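Local coordinates for protein putative prolyl-tRNA synthetase (Leishmania major, PDB 5XIL) that probably charges tRNA(Pro) with L-proline using ATP, as a class II aminoacyl-tRNA synthetase, this chain carrying its catalytic core, anticodon-binding and C-terminal domains, at residues 235-238 and 239-243; 113-116 and 117-121; 181-184 and 185-189; 42-45 and 46-50. All blocks are in the same frame, centred on the assembly; numbering follows the deposited sequence.

Interaction 1: 235-238 and 239-243; sequences QNFG and KMFDI
I243 N bonds to G238 O at 3.0 Å, in the carbonyl plane and on a lone pair, where D242 adopts a positive phi of 56° and closes the short helix 236-241 with a Schellman motif. The turn before it is held by K239 N on the carbonyl of the N-cap residue Q235 and by F241 N on F237 O, while the bond from M240 N to N236 O is weak. This helix follows strand 223-234 of the class II synthetase core.

F237, M240 and F241 share one side of it, the first lying alongside each of the other two. M240 SD comes within 3.8 Å of F237 CD1 in a Met-aromatic contact; the sulfur approaches obliquely, 50° off the ring normal. With CG anti to the carbonyl carbon (chi1 -77°) and the chain bent at its last torsion, M240 sends CE over toward the F241 ring. F241 meets the edge of the F237 ring, CE2 standing 3.9 Å from F237 CD1. F237 itself meets Y116 of helix 111-122 edge-to-face.

On another side the extended K239 chain runs back past Q235, CG 3.3 Å from Q235 O and CE 4.0 Å from Q235 CB, and Q235 NE2 is bonded to I256 O on strand 253-265. I243 points its CB toward G238, 3.8 Å from CA, and its side chain also touches Y119 and A120 of helix 111-122. F237 O serves two groups of one residue: besides accepting the F241 amide, it lies in the plane of the F241 ring, 3.3 Å from CD2.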
loop_
_atom_site.group_PDB
_atom_site.type_symbol
_atom_site.label_atom_id
_atom_site.label_comp_id
_atom_site.label_asym_id
_atom_site.label_seq_id
_atom_site.Cartn_x
_atom_site.Cartn_y
_atom_site.Cartn_z
ATOM N N GLN A 235 30.638 3.214 4.866
ATOM C CA GLN A 235 31.141 2.680 3.612
ATOM C C GLN A 235 31.387 1.175 3.675
ATOM O O GLN A 235 31.919 0.581 2.728
ATOM C CB GLN A 235 32.454 3.405 3.269
ATOM C CG GLN A 235 32.238 4.859 2.975
ATOM C CD GLN A 235 33.531 5.632 2.782
ATOM O OE1 GLN A 235 34.420 5.516 3.573
ATOM N NE2 GLN A 235 33.575 6.479 1.782
ATOM N N ASN A 236 30.994 0.522 4.755
ATOM C CA ASN A 236 31.241 -0.925 4.859
ATOM C C ASN A 236 30.758 -1.766 3.738
ATOM O O ASN A 236 31.414 -2.705 3.278
ATOM C CB ASN A 236 30.623 -1.466 6.162
ATOM C CG ASN A 236 31.221 -0.812 7.390
ATOM O OD1 ASN A 236 32.419 -0.817 7.520
ATOM N ND2 ASN A 236 30.409 -0.200 8.259
ATOM N N PHE A 237 29.541 -1.521 3.295
ATOM C CA PHE A 237 28.978 -2.354 2.273
ATOM C C PHE A 237 29.429 -2.048 0.885
ATOM O O PHE A 237 29.436 -2.927 0.038
ATOM C CB PHE A 237 27.462 -2.325 2.315
ATOM C CG PHE A 237 26.904 -3.194 3.403
ATOM C CD1 PHE A 237 26.874 -4.575 3.254
ATOM C CD2 PHE A 237 26.473 -2.651 4.610
ATOM C CE1 PHE A 237 26.359 -5.395 4.254
ATOM C CE2 PHE A 237 25.948 -3.473 5.595
ATOM C CZ PHE A 237 25.881 -4.839 5.417
ATOM N N GLY A 238 29.806 -0.808 0.656
ATOM C CA GLY A 238 30.320 -0.426 -0.647
ATOM C C GLY A 238 31.623 -1.143 -0.891
ATOM O O GLY A 238 31.884 -1.576 -1.971
ATOM N N LYS A 239 32.424 -1.290 0.150
ATOM C CA LYS A 239 33.640 -2.049 0.045
ATOM C C LYS A 239 33.374 -3.512 -0.240
ATOM O O LYS A 239 33.969 -4.075 -1.131
ATOM C CB LYS A 239 34.426 -1.907 1.321
ATOM C CG LYS A 239 34.815 -0.479 1.554
ATOM C CD LYS A 239 35.420 -0.363 2.934
ATOM C CE LYS A 239 35.728 1.074 3.299
ATOM N NZ LYS A 239 36.275 1.048 4.683
ATOM N N MET A 240 32.443 -4.124 0.469
ATOM C CA MET A 240 32.095 -5.523 0.183
ATOM C C MET A 240 31.626 -5.771 -1.242
ATOM O O MET A 240 31.969 -6.798 -1.801
ATOM C CB MET A 240 30.974 -6.036 1.110
ATOM C CG MET A 240 31.303 -6.415 2.561
ATOM S SD MET A 240 29.801 -7.048 3.422
ATOM C CE MET A 240 29.329 -8.398 2.360
ATOM N N PHE A 241 30.813 -4.861 -1.807
ATOM C CA PHE A 241 30.053 -5.093 -3.033
ATOM C C PHE A 241 30.597 -4.271 -4.186
ATOM O O PHE A 241 30.025 -4.232 -5.245
ATOM C CB PHE A 241 28.563 -4.774 -2.813
ATOM C CG PHE A 241 27.876 -5.822 -2.028
ATOM C CD1 PHE A 241 27.391 -6.950 -2.664
ATOM C CD2 PHE A 241 27.775 -5.729 -0.644
ATOM C CE1 PHE A 241 26.764 -7.977 -1.932
ATOM C CE2 PHE A 241 27.156 -6.754 0.087
ATOM C CZ PHE A 241 26.640 -7.869 -0.559
ATOM N N ASP A 242 31.758 -3.660 -3.966
ATOM C CA ASP A 242 32.413 -2.928 -5.034
ATOM C C ASP A 242 31.489 -1.846 -5.641
ATOM O O ASP A 242 31.365 -1.770 -6.876
ATOM C CB ASP A 242 32.906 -3.936 -6.088
ATOM C CG ASP A 242 34.026 -4.840 -5.538
ATOM O OD1 ASP A 242 34.986 -4.296 -4.949
ATOM O OD2 ASP A 242 33.941 -6.069 -5.687
ATOM N N ILE A 243 30.849 -1.083 -4.763
ATOM C CA ILE A 243 30.062 0.094 -5.099
ATOM C C ILE A 243 31.048 1.255 -5.012
ATOM O O ILE A 243 31.696 1.472 -3.984
ATOM C CB ILE A 243 28.900 0.294 -4.142
ATOM C CG1 ILE A 243 28.038 -0.975 -4.092
ATOM C CG2 ILE A 243 28.001 1.475 -4.619
ATOM C CD1 ILE A 243 27.018 -1.026 -2.927
#

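Interaction 2: 113-116 and 117-121; sequences TVMY and PYYAK
With chi1 of -70° in M115 and -84° in Y119, both side chains have CG anti to the carbonyl carbon and lie side by side, and a bend at the last M115 torsion sets CE 3.6 Å from Y119 OH. They sit in helix 111-122 of the class II synthetase core at a proline kink. P117 has no N-H to give, and its ring instead fills the place beside the carbonyl of T113, with CD 3.4 Å from T113 O.

The turn is rejoined at M115 O, which accepts Y119 N at 3.0 Å and, weakly, Y118 N; A120 N then bonds to Y116 O. V114 O meets a ring rather than an amide, lying in the plane of the Y118 ring at its edge, 3.4 Å from CD1.

The Y116 and Y119 rings meet obliquely, their planes at 47°, and both reach H162 on strand 156-165: Y116 OH bonds to its ND1 and Y119 OH to its O. M115 and Y119 also pack on strand 131-139, the antiparallel neighbour of 156-165, an arrangement consistent with motif 2 of class II synthetases. Toward the dimer partner, Y118 OH bonds to Y29 O of the second subunit and K121 NZ forms a salt bridge with E28 of the second subunit. Within the tyrosine pair, Y116 CD1 stands over the centre of the Y119 ring, 4.2 Å above its plane.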
loop_
_atom_site.group_PDB
_atom_site.type_symbol
_atom_site.label_atom_id
_atom_site.label_comp_id
_atom_site.label_asym_id
_atom_site.label_seq_id
_atom_site.Cartn_x
_atom_site.Cartn_y
_atom_site.Cartn_z
ATOM N N THR A 113 22.334 -8.858 0.126
ATOM C CA THR A 113 23.001 -9.741 -0.807
ATOM C C THR A 113 22.305 -9.723 -2.160
ATOM O O THR A 113 22.929 -9.913 -3.191
ATOM C CB THR A 113 23.136 -11.173 -0.258
ATOM O OG1 THR A 113 24.066 -11.872 -1.076
ATOM C CG2 THR A 113 21.825 -11.907 -0.270
ATOM N N VAL A 114 21.020 -9.442 -2.179
ATOM C CA VAL A 114 20.317 -9.372 -3.431
ATOM C C VAL A 114 20.391 -7.976 -4.079
ATOM O O VAL A 114 20.486 -7.809 -5.306
ATOM C CB VAL A 114 18.832 -9.746 -3.197
ATOM C CG1 VAL A 114 18.055 -9.563 -4.468
ATOM C CG2 VAL A 114 18.715 -11.182 -2.685
ATOM N N MET A 115 20.296 -6.955 -3.242
ATOM C CA MET A 115 20.192 -5.584 -3.722
ATOM C C MET A 115 21.539 -4.901 -4.043
ATOM O O MET A 115 21.634 -4.150 -4.988
ATOM C CB MET A 115 19.470 -4.761 -2.638
ATOM C CG MET A 115 17.958 -5.117 -2.479
ATOM S SD MET A 115 17.179 -4.189 -1.116
ATOM C CE MET A 115 17.195 -2.511 -1.785
ATOM N N TYR A 116 22.530 -5.105 -3.209
ATOM C CA TYR A 116 23.720 -4.298 -3.295
ATOM C C TYR A 116 24.574 -4.570 -4.551
ATOM O O TYR A 116 25.236 -3.641 -5.056
ATOM C CB TYR A 116 24.497 -4.359 -1.992
ATOM C CG TYR A 116 23.780 -3.675 -0.807
ATOM C CD1 TYR A 116 22.532 -3.010 -0.960
ATOM C CD2 TYR A 116 24.305 -3.744 0.487
ATOM C CE1 TYR A 116 21.892 -2.414 0.138
ATOM C CE2 TYR A 116 23.688 -3.100 1.577
ATOM C CZ TYR A 116 22.476 -2.453 1.427
ATOM O OH TYR A 116 21.821 -1.835 2.534
ATOM N N PRO A 117 24.446 -5.765 -5.130
ATOM C CA PRO A 117 25.057 -5.930 -6.473
ATOM C C PRO A 117 24.404 -5.013 -7.482
ATOM O O PRO A 117 25.085 -4.500 -8.374
ATOM C CB PRO A 117 24.792 -7.414 -6.805
ATOM C CG PRO A 117 24.741 -8.091 -5.462
ATOM C CD PRO A 117 24.123 -7.068 -4.510
ATOM N N TYR A 118 23.075 -4.821 -7.408
ATOM C CA TYR A 118 22.445 -3.898 -8.299
ATOM C C TYR A 118 22.842 -2.470 -8.036
ATOM O O TYR A 118 22.970 -1.687 -9.000
ATOM C CB TYR A 118 20.887 -4.120 -8.391
ATOM C CG TYR A 118 20.620 -5.400 -9.121
ATOM C CD1 TYR A 118 20.687 -6.620 -8.471
ATOM C CD2 TYR A 118 20.423 -5.397 -10.502
ATOM C CE1 TYR A 118 20.558 -7.839 -9.155
ATOM C CE2 TYR A 118 20.251 -6.599 -11.206
ATOM C CZ TYR A 118 20.326 -7.834 -10.523
ATOM O OH TYR A 118 20.155 -9.061 -11.211
ATOM N N TYR A 119 23.014 -2.096 -6.770
ATOM C CA TYR A 119 23.471 -0.773 -6.436
ATOM C C TYR A 119 24.826 -0.530 -7.147
ATOM O O TYR A 119 25.095 0.539 -7.664
ATOM C CB TYR A 119 23.621 -0.603 -4.911
ATOM C CG TYR A 119 22.303 -0.238 -4.221
ATOM C CD1 TYR A 119 21.101 -0.835 -4.628
ATOM C CD2 TYR A 119 22.247 0.699 -3.188
ATOM C CE1 TYR A 119 19.885 -0.517 -3.987
ATOM C CE2 TYR A 119 21.020 1.019 -2.535
ATOM C CZ TYR A 119 19.865 0.410 -2.971
ATOM O OH TYR A 119 18.625 0.685 -2.442
ATOM N N ALA A 120 25.689 -1.522 -7.101
ATOM C CA ALA A 120 27.008 -1.424 -7.773
ATOM C C ALA A 120 26.804 -1.171 -9.265
ATOM O O ALA A 120 27.429 -0.301 -9.817
ATOM C CB ALA A 120 27.843 -2.694 -7.521
ATOM N N LYS A 121 25.865 -1.883 -9.875
ATOM C CA LYS A 121 25.564 -1.752 -11.280
ATOM C C LYS A 121 24.959 -0.382 -11.636
ATOM O O LYS A 121 25.409 0.301 -12.555
ATOM C CB LYS A 121 24.668 -2.923 -11.691
ATOM C CG LYS A 121 24.421 -2.939 -13.164
ATOM C CD LYS A 121 23.311 -3.858 -13.590
ATOM C CE LYS A 121 22.905 -3.539 -15.041
ATOM N NZ LYS A 121 22.812 -4.805 -15.822
#

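Interaction 3: 181-184 and 185-189; sequences CYAS and VYEQL
S184 and Q188 stand one turn apart, and the extended Q188 chain brings its amide nitrogen NE2 to 3.7 Å from S184 CB without a direct bond to the hydroxyl. A water closes the gap. It accepts from Q188 NE2 at 2.8 Å, donates to E187 OE1 at 2.6 Å, and spends its other hydrogen on a weak 3.4 Å bond to S184 OG. The S184 hydroxyl, placed beside its own backbone N (chi1 -56°), is also bonded to E180 O. E187 leans back over A183, CG lying 3.3 Å from A183 O, and its other carboxylate oxygen OE2 forms a salt bridge with R196.

These residues belong to the last turns of helix 168-189 in the class II synthetase core, where a wider pi-type turn is found at 185-189, although Q188 N still bonds to S184 O. Y182 and Y186 diverge from this helix: Y182 OH bonds to Q159, whereas Y186 packs on helix 267-276 and bonds through OH to G227 O. Y182 O accepts the Y186 amide and also meets the edge of the Y186 ring, with CD2 at 3.4 Å.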
loop_
_atom_site.group_PDB
_atom_site.type_symbol
_atom_site.label_atom_id
_atom_site.label_comp_id
_atom_site.label_asym_id
_atom_site.label_seq_id
_atom_site.Cartn_x
_atom_site.Cartn_y
_atom_site.Cartn_z
ATOM N N CYS A 181 10.483 9.701 11.372
ATOM C CA CYS A 181 9.326 9.101 10.802
ATOM C C CYS A 181 8.808 7.935 11.647
ATOM O O CYS A 181 7.590 7.808 11.861
ATOM C CB CYS A 181 9.576 8.572 9.377
ATOM S SG CYS A 181 9.917 9.830 8.162
ATOM N N TYR A 182 9.727 7.076 12.100
ATOM C CA TYR A 182 9.342 5.921 12.888
ATOM C C TYR A 182 8.766 6.390 14.272
ATOM O O TYR A 182 7.795 5.808 14.786
ATOM C CB TYR A 182 10.575 5.006 13.052
ATOM C CG TYR A 182 11.044 4.285 11.792
ATOM C CD1 TYR A 182 10.219 4.177 10.657
ATOM C CD2 TYR A 182 12.288 3.686 11.734
ATOM C CE1 TYR A 182 10.632 3.493 9.554
ATOM C CE2 TYR A 182 12.685 3.026 10.649
ATOM C CZ TYR A 182 11.890 2.893 9.561
ATOM O OH TYR A 182 12.286 2.105 8.488
ATOM N N ALA A 183 9.441 7.352 14.898
ATOM C CA ALA A 183 8.959 7.936 16.128
ATOM C C ALA A 183 7.528 8.440 15.908
ATOM O O ALA A 183 6.677 8.288 16.808
ATOM C CB ALA A 183 9.841 9.078 16.625
ATOM N N SER A 184 7.317 9.107 14.795
ATOM C CA SER A 184 6.005 9.667 14.470
ATOM C C SER A 184 4.949 8.603 14.266
ATOM O O SER A 184 3.814 8.771 14.672
ATOM C CB SER A 184 6.036 10.554 13.262
ATOM O OG SER A 184 6.982 11.559 13.471
ATOM N N VAL A 185 5.294 7.516 13.623
ATOM C CA VAL A 185 4.420 6.319 13.622
ATOM C C VAL A 185 3.892 5.956 14.994
ATOM O O VAL A 185 2.666 5.911 15.212
ATOM C CB VAL A 185 5.034 5.087 12.913
ATOM C CG1 VAL A 185 4.151 3.855 13.066
ATOM C CG2 VAL A 185 5.229 5.401 11.444
ATOM N N TYR A 186 4.795 5.715 15.934
ATOM C CA TYR A 186 4.408 5.306 17.253
ATOM C C TYR A 186 3.610 6.401 17.966
ATOM O O TYR A 186 2.517 6.138 18.460
ATOM C CB TYR A 186 5.652 4.998 18.099
ATOM C CG TYR A 186 6.143 3.588 17.833
ATOM C CD1 TYR A 186 5.449 2.509 18.371
ATOM C CD2 TYR A 186 7.240 3.306 17.047
ATOM C CE1 TYR A 186 5.829 1.212 18.168
ATOM C CE2 TYR A 186 7.663 1.995 16.811
ATOM C CZ TYR A 186 6.997 0.942 17.436
ATOM O OH TYR A 186 7.264 -0.406 17.226
ATOM N N GLU A 187 4.116 7.610 17.903
ATOM C CA GLU A 187 3.512 8.705 18.675
ATOM C C GLU A 187 2.163 9.221 18.090
ATOM O O GLU A 187 1.147 9.349 18.834
ATOM C CB GLU A 187 4.497 9.869 18.844
ATOM C CG GLU A 187 5.695 9.603 19.717
ATOM C CD GLU A 187 6.787 10.669 19.631
ATOM O OE1 GLU A 187 6.839 11.391 18.661
ATOM O OE2 GLU A 187 7.682 10.729 20.505
ATOM N N GLN A 188 2.192 9.503 16.795
ATOM C CA GLN A 188 1.100 10.201 16.121
ATOM C C GLN A 188 0.051 9.239 15.669
ATOM O O GLN A 188 -1.129 9.584 15.725
ATOM C CB GLN A 188 1.604 11.030 14.964
ATOM C CG GLN A 188 2.529 12.090 15.457
ATOM C CD GLN A 188 3.061 12.927 14.347
ATOM O OE1 GLN A 188 2.467 13.040 13.247
ATOM N NE2 GLN A 188 4.202 13.509 14.595
ATOM N N LEU A 189 0.420 8.021 15.243
ATOM C CA LEU A 189 -0.605 7.036 14.885
ATOM C C LEU A 189 -1.018 6.182 16.021
ATOM O O LEU A 189 -2.198 5.905 16.197
ATOM C CB LEU A 189 -0.224 6.149 13.713
ATOM C CG LEU A 189 -0.348 6.670 12.324
ATOM C CD1 LEU A 189 -0.012 5.451 11.435
ATOM C CD2 LEU A 189 -1.759 7.091 11.983
HETATM O O HOH W 1 6.056 12.619 16.534
#

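Interaction 4: 42-45 and 46-50; sequences AYYV and WKCVQ
The Y43 ring receives W46 over one face, with W46 CB above it and the indole edge directed at it in an offset edge-to-face pair. The planes stand at 65°, and the centroids of the Y43 ring and the five-membered ring of W46 are 5.7 Å apart. In return Y43 OH lies in the plane of the indole at its edge, 3.9 Å from W46 CD1. One face of W46 carries Q50 CG, 3.9 Å above the plane and displaced toward the rim. Both aromatic residues hold CG anti to the backbone N (chi1 -161° in Y43), which lets the two side chains cross one turn apart.

Y44 meets a sulfur: C48 SG packs tightly against Y44 CE2 at 3.2 Å, approaching the ring obliquely in a Cys sulfur-aromatic contact, 3.8 Å from its centroid.

All this lies on helix 40-60, consistent with the long motif 1 helix that class II synthetases use at the dimer interface. K47 NZ forms a salt bridge with E58 of the second subunit, and D64 of that subunit packs on Y43 and K47. Facing its own chain, W46 rests on L157 and L264 of the core strands. Helical backbone bonds run from K47 N to Y43 O and from C48 N to Y44 O, at 2.9 Å each, and V49 CG2 packs 3.3 Å from V45 O, which accepts the V49 amide.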
loop_
_atom_site.group_PDB
_atom_site.type_symbol
_atom_site.label_atom_id
_atom_site.label_comp_id
_atom_site.label_asym_id
_atom_site.label_seq_id
_atom_site.Cartn_x
_atom_site.Cartn_y
_atom_site.Cartn_z
ATOM N N ALA A 42 -6.930 -5.883 13.090
ATOM C CA ALA A 42 -5.519 -5.620 13.182
ATOM C C ALA A 42 -4.861 -5.105 11.882
ATOM O O ALA A 42 -4.035 -4.184 11.892
ATOM C CB ALA A 42 -4.804 -6.844 13.667
ATOM N N TYR A 43 -5.166 -5.742 10.754
ATOM C CA TYR A 43 -4.606 -5.316 9.475
ATOM C C TYR A 43 -4.822 -3.831 9.125
ATOM O O TYR A 43 -3.939 -3.196 8.559
ATOM C CB TYR A 43 -5.075 -6.210 8.299
ATOM C CG TYR A 43 -4.138 -6.046 7.117
ATOM C CD1 TYR A 43 -2.904 -6.726 7.086
ATOM C CD2 TYR A 43 -4.374 -5.100 6.125
ATOM C CE1 TYR A 43 -2.015 -6.535 6.029
ATOM C CE2 TYR A 43 -3.477 -4.918 5.060
ATOM C CZ TYR A 43 -2.309 -5.664 5.046
ATOM O OH TYR A 43 -1.393 -5.462 4.068
ATOM N N TYR A 44 -5.987 -3.290 9.461
ATOM C CA TYR A 44 -6.295 -1.871 9.223
ATOM C C TYR A 44 -5.207 -1.025 9.814
ATOM O O TYR A 44 -4.817 0.016 9.245
ATOM C CB TYR A 44 -7.615 -1.452 9.830
ATOM C CG TYR A 44 -7.991 -0.089 9.451
ATOM C CD1 TYR A 44 -8.547 0.152 8.203
ATOM C CD2 TYR A 44 -7.826 0.978 10.334
ATOM C CE1 TYR A 44 -8.887 1.460 7.818
ATOM C CE2 TYR A 44 -8.137 2.281 9.983
ATOM C CZ TYR A 44 -8.662 2.518 8.719
ATOM O OH TYR A 44 -8.992 3.769 8.353
ATOM N N VAL A 45 -4.685 -1.476 10.968
ATOM C CA VAL A 45 -3.572 -0.723 11.583
ATOM C C VAL A 45 -2.331 -0.625 10.644
ATOM O O VAL A 45 -1.799 0.421 10.454
ATOM C CB VAL A 45 -3.196 -1.290 12.962
ATOM C CG1 VAL A 45 -2.091 -0.486 13.535
ATOM C CG2 VAL A 45 -4.404 -1.312 13.873
ATOM N N TRP A 46 -1.948 -1.751 10.044
ATOM C CA TRP A 46 -0.854 -1.854 9.079
ATOM C C TRP A 46 -1.179 -1.027 7.856
ATOM O O TRP A 46 -0.370 -0.222 7.437
ATOM C CB TRP A 46 -0.545 -3.305 8.761
ATOM C CG TRP A 46 0.761 -3.420 8.001
ATOM C CD1 TRP A 46 0.889 -3.825 6.735
ATOM C CD2 TRP A 46 2.093 -3.018 8.438
ATOM N NE1 TRP A 46 2.230 -3.761 6.344
ATOM C CE2 TRP A 46 2.973 -3.237 7.368
ATOM C CE3 TRP A 46 2.599 -2.470 9.597
ATOM C CZ2 TRP A 46 4.359 -2.980 7.457
ATOM C CZ3 TRP A 46 3.953 -2.241 9.706
ATOM C CH2 TRP A 46 4.822 -2.483 8.647
ATOM N N LYS A 47 -2.423 -1.070 7.408
ATOM C CA LYS A 47 -2.815 -0.227 6.241
ATOM C C LYS A 47 -2.567 1.261 6.545
ATOM O O LYS A 47 -2.050 1.983 5.719
ATOM C CB LYS A 47 -4.270 -0.454 5.919
ATOM C CG LYS A 47 -4.629 0.110 4.615
ATOM C CD LYS A 47 -6.149 0.009 4.466
ATOM C CE LYS A 47 -6.545 -0.378 3.055
ATOM N NZ LYS A 47 -8.038 -0.329 2.941
ATOM N N CYS A 48 -2.887 1.676 7.756
ATOM C CA CYS A 48 -2.737 3.052 8.235
ATOM C C CYS A 48 -1.279 3.437 8.292
ATOM O O CYS A 48 -0.880 4.549 7.898
ATOM C CB CYS A 48 -3.350 3.283 9.616
ATOM S SG CYS A 48 -5.149 3.265 9.579
ATOM N N VAL A 49 -0.475 2.484 8.795
ATOM C CA VAL A 49 0.954 2.690 8.833
ATOM C C VAL A 49 1.557 2.830 7.447
ATOM O O VAL A 49 2.418 3.742 7.167
ATOM C CB VAL A 49 1.668 1.581 9.626
ATOM C CG1 VAL A 49 3.188 1.683 9.464
ATOM C CG2 VAL A 49 1.237 1.621 11.076
ATOM N N GLN A 50 1.118 1.970 6.557
ATOM C CA GLN A 50 1.586 2.047 5.176
ATOM C C GLN A 50 1.286 3.421 4.536
ATOM O O GLN A 50 2.138 4.008 3.902
ATOM C CB GLN A 50 0.954 0.980 4.303
ATOM C CG GLN A 50 1.525 -0.367 4.489
ATOM C CD GLN A 50 0.894 -1.447 3.592
ATOM O OE1 GLN A 50 -0.291 -1.452 3.360
ATOM N NE2 GLN A 50 1.695 -2.367 3.157
#

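From the N terminus the order is interaction 4, interaction 2, interaction 3 and interaction 1. Each is a local contact within or at the ends of one helix, so none closes a long loop, and none nests within or crosses another. They gather into two places, with centres 30 to 35 Å apart. Helices 40-60 and 168-189 meet where L189 of interaction 3 packs on C48 and V49 of interaction 4. Helices 111-122 and 236-241 meet where F237 and F241 of interaction 1 pack on Y116 of interaction 2, with A120 CB against the carbonyl oxygens of F241 and D242. Strand 253-265 touches residues of all four, and interactions 2 and 4 also reach the second subunit.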